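Local coordinates for protein serine-threonine phosphatase 2C (Toxoplasma gondii, PDB 2I44) that probably acts as a metal-dependent protein serine/threonine phosphatase of the PP2C family and binds calcium ions, at residues R39-P44 with L74-L79. Numbering follows the deposited sequence.
Sequences RFTLCP and LVVPQL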
loop_
_atom_site.group_PDB
_atom_site.type_symbol
_atom_site.label_atom_id
_atom_site.label_comp_id
_atom_site.label_asym_id
_atom_site.label_seq_id
_atom_site.Cartn_x
_atom_site.Cartn_y
_atom_site.Cartn_z
ATOM N N ARG A 39 -3.152 7.761 -4.535
ATOM C CA ARG A 39 -2.084 8.629 -4.059
ATOM C C ARG A 39 -0.838 7.776 -3.824
ATOM O O ARG A 39 -0.906 6.546 -3.841
ATOM C CB ARG A 39 -2.508 9.344 -2.772
ATOM C CG ARG A 39 -3.603 10.394 -2.980
ATOM C CD ARG A 39 -3.101 11.557 -3.840
ATOM N NE ARG A 39 -4.079 12.642 -3.933
ATOM C CZ ARG A 39 -5.188 12.612 -4.672
ATOM N NH1 ARG A 39 -5.484 11.547 -5.407
ATOM N NH2 ARG A 39 -6.014 13.649 -4.663
ATOM N N PHE A 40 0.303 8.419 -3.611
ATOM C CA PHE A 40 1.533 7.674 -3.388
ATOM C C PHE A 40 2.606 8.536 -2.741
ATOM O O PHE A 40 2.544 9.768 -2.769
ATOM C CB PHE A 40 2.037 7.099 -4.712
ATOM C CG PHE A 40 2.222 8.128 -5.792
ATOM C CD1 PHE A 40 3.324 8.976 -5.784
ATOM C CD2 PHE A 40 1.300 8.242 -6.827
ATOM C CE1 PHE A 40 3.510 9.916 -6.789
ATOM C CE2 PHE A 40 1.478 9.184 -7.839
ATOM C CZ PHE A 40 2.585 10.022 -7.819
ATOM N N THR A 41 3.605 7.870 -2.178
ATOM C CA THR A 41 4.677 8.553 -1.485
ATOM C C THR A 41 5.974 7.783 -1.651
ATOM O O THR A 41 6.003 6.566 -1.505
ATOM C CB THR A 41 4.340 8.671 0.019
ATOM O OG1 THR A 41 3.160 9.473 0.181
ATOM C CG2 THR A 41 5.506 9.289 0.795
ATOM N N LEU A 42 7.042 8.498 -1.980
ATOM C CA LEU A 42 8.346 7.881 -2.134
ATOM C C LEU A 42 9.390 8.745 -1.440
ATOM O O LEU A 42 9.546 9.921 -1.766
ATOM C CB LEU A 42 8.697 7.714 -3.622
ATOM C CG LEU A 42 9.933 6.861 -3.950
ATOM C CD1 LEU A 42 9.939 6.499 -5.421
ATOM C CD2 LEU A 42 11.197 7.604 -3.588
ATOM N N CYS A 43 10.088 8.164 -0.469
ATOM C CA CYS A 43 11.140 8.878 0.253
ATOM C C CYS A 43 12.476 8.215 -0.105
ATOM O O CYS A 43 12.862 7.215 0.493
ATOM C CB CYS A 43 10.894 8.797 1.759
ATOM S SG CYS A 43 11.994 9.845 2.745
ATOM N N PRO A 44 13.201 8.774 -1.090
ATOM C CA PRO A 44 14.491 8.241 -1.546
ATOM C C PRO A 44 15.578 8.053 -0.484
ATOM O O PRO A 44 16.328 7.076 -0.524
ATOM C CB PRO A 44 14.894 9.216 -2.652
ATOM C CG PRO A 44 14.290 10.495 -2.200
ATOM C CD PRO A 44 12.921 10.072 -1.727
ATOM N N LEU A 74 1.335 11.584 6.118
ATOM C CA LEU A 74 1.449 11.209 7.521
ATOM C C LEU A 74 2.347 10.009 7.798
ATOM O O LEU A 74 2.917 9.897 8.884
ATOM C CB LEU A 74 0.061 10.920 8.099
ATOM C CG LEU A 74 -0.989 12.034 8.038
ATOM C CD1 LEU A 74 -2.304 11.526 8.640
ATOM C CD2 LEU A 74 -0.493 13.264 8.794
ATOM N N VAL A 75 2.474 9.112 6.826
ATOM C CA VAL A 75 3.271 7.905 7.013
ATOM C C VAL A 75 4.754 8.077 7.321
ATOM O O VAL A 75 5.258 7.457 8.253
ATOM C CB VAL A 75 3.125 6.935 5.805
ATOM C CG1 VAL A 75 1.714 6.368 5.778
ATOM C CG2 VAL A 75 3.425 7.657 4.503
ATOM N N VAL A 76 5.467 8.900 6.559
ATOM C CA VAL A 76 6.885 9.063 6.843
ATOM C C VAL A 76 7.104 9.748 8.199
ATOM O O VAL A 76 7.893 9.267 9.021
ATOM C CB VAL A 76 7.608 9.815 5.693
ATOM C CG1 VAL A 76 9.038 10.140 6.085
ATOM C CG2 VAL A 76 7.626 8.932 4.449
ATOM N N PRO A 77 6.396 10.860 8.468
ATOM C CA PRO A 77 6.592 11.520 9.765
ATOM C C PRO A 77 6.276 10.586 10.939
ATOM O O PRO A 77 7.035 10.515 11.910
ATOM C CB PRO A 77 5.640 12.709 9.691
ATOM C CG PRO A 77 5.662 13.045 8.227
ATOM C CD PRO A 77 5.543 11.680 7.591
ATOM N N GLN A 78 5.167 9.861 10.850
ATOM C CA GLN A 78 4.795 8.941 11.917
ATOM C C GLN A 78 5.805 7.802 12.044
ATOM O O GLN A 78 6.127 7.362 13.148
ATOM C CB GLN A 78 3.401 8.359 11.663
ATOM C CG GLN A 78 2.249 9.318 11.938
ATOM C CD GLN A 78 2.149 9.720 13.406
ATOM O OE1 GLN A 78 2.755 9.100 14.278
ATOM N NE2 GLN A 78 1.364 10.755 13.683
ATOM N N LEU A 79 6.304 7.321 10.909
ATOM C CA LEU A 79 7.270 6.230 10.915
ATOM C C LEU A 79 8.523 6.587 11.703
ATOM O O LEU A 79 8.892 5.887 12.643
ATOM C CB LEU A 79 7.672 5.858 9.483
ATOM C CG LEU A 79 8.838 4.872 9.358
ATOM C CD1 LEU A 79 8.444 3.533 9.970
ATOM C CD2 LEU A 79 9.209 4.691 7.896
#
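Cys43 and Val76 mark the nearest approach of the two backbones, with their CA atoms 7.8 Å apart, as strand 38-43 packs against helix 66-80. This is helix-on-sheet packing in the PP2C fold, a sandwich of two antiparallel sheets flanked by helices. Strand 38-43 pairs with strand 53-62 in one sheet, while its Leu42 points away from the helix to meet Ala24 and Ile26 of the other sheet.

Val76 carries the contact through a single methyl. With CG1 anti to the backbone N (chi1 172°), CG2 is the branch turned to the strand, where it faces Thr41 and Cys43, two residues apart on the same face of the strand. It lies 4.2 Å from CG2 of Thr41 and equally 4.2 Å from CB of Cys43. These are loose van der Waals contacts, buried and apolar, and no hydrogen bond joins the two segments. Val75 points the same way but stops slightly short, its CG2 4.6 Å from CG2 of Thr41; Phe55 of strand 53-62 touches both valines and Cys43.

The helix is kinked here: the N of Val76 makes no bond to the preceding turn, and Pro77 has no N-H to give. The Thr41 methyl stands anti to its own N, while a chi1 of -63° swings OG1 to the side of Lys72, whose backbone O it hydrogen-bonds, one helical turn before Val76.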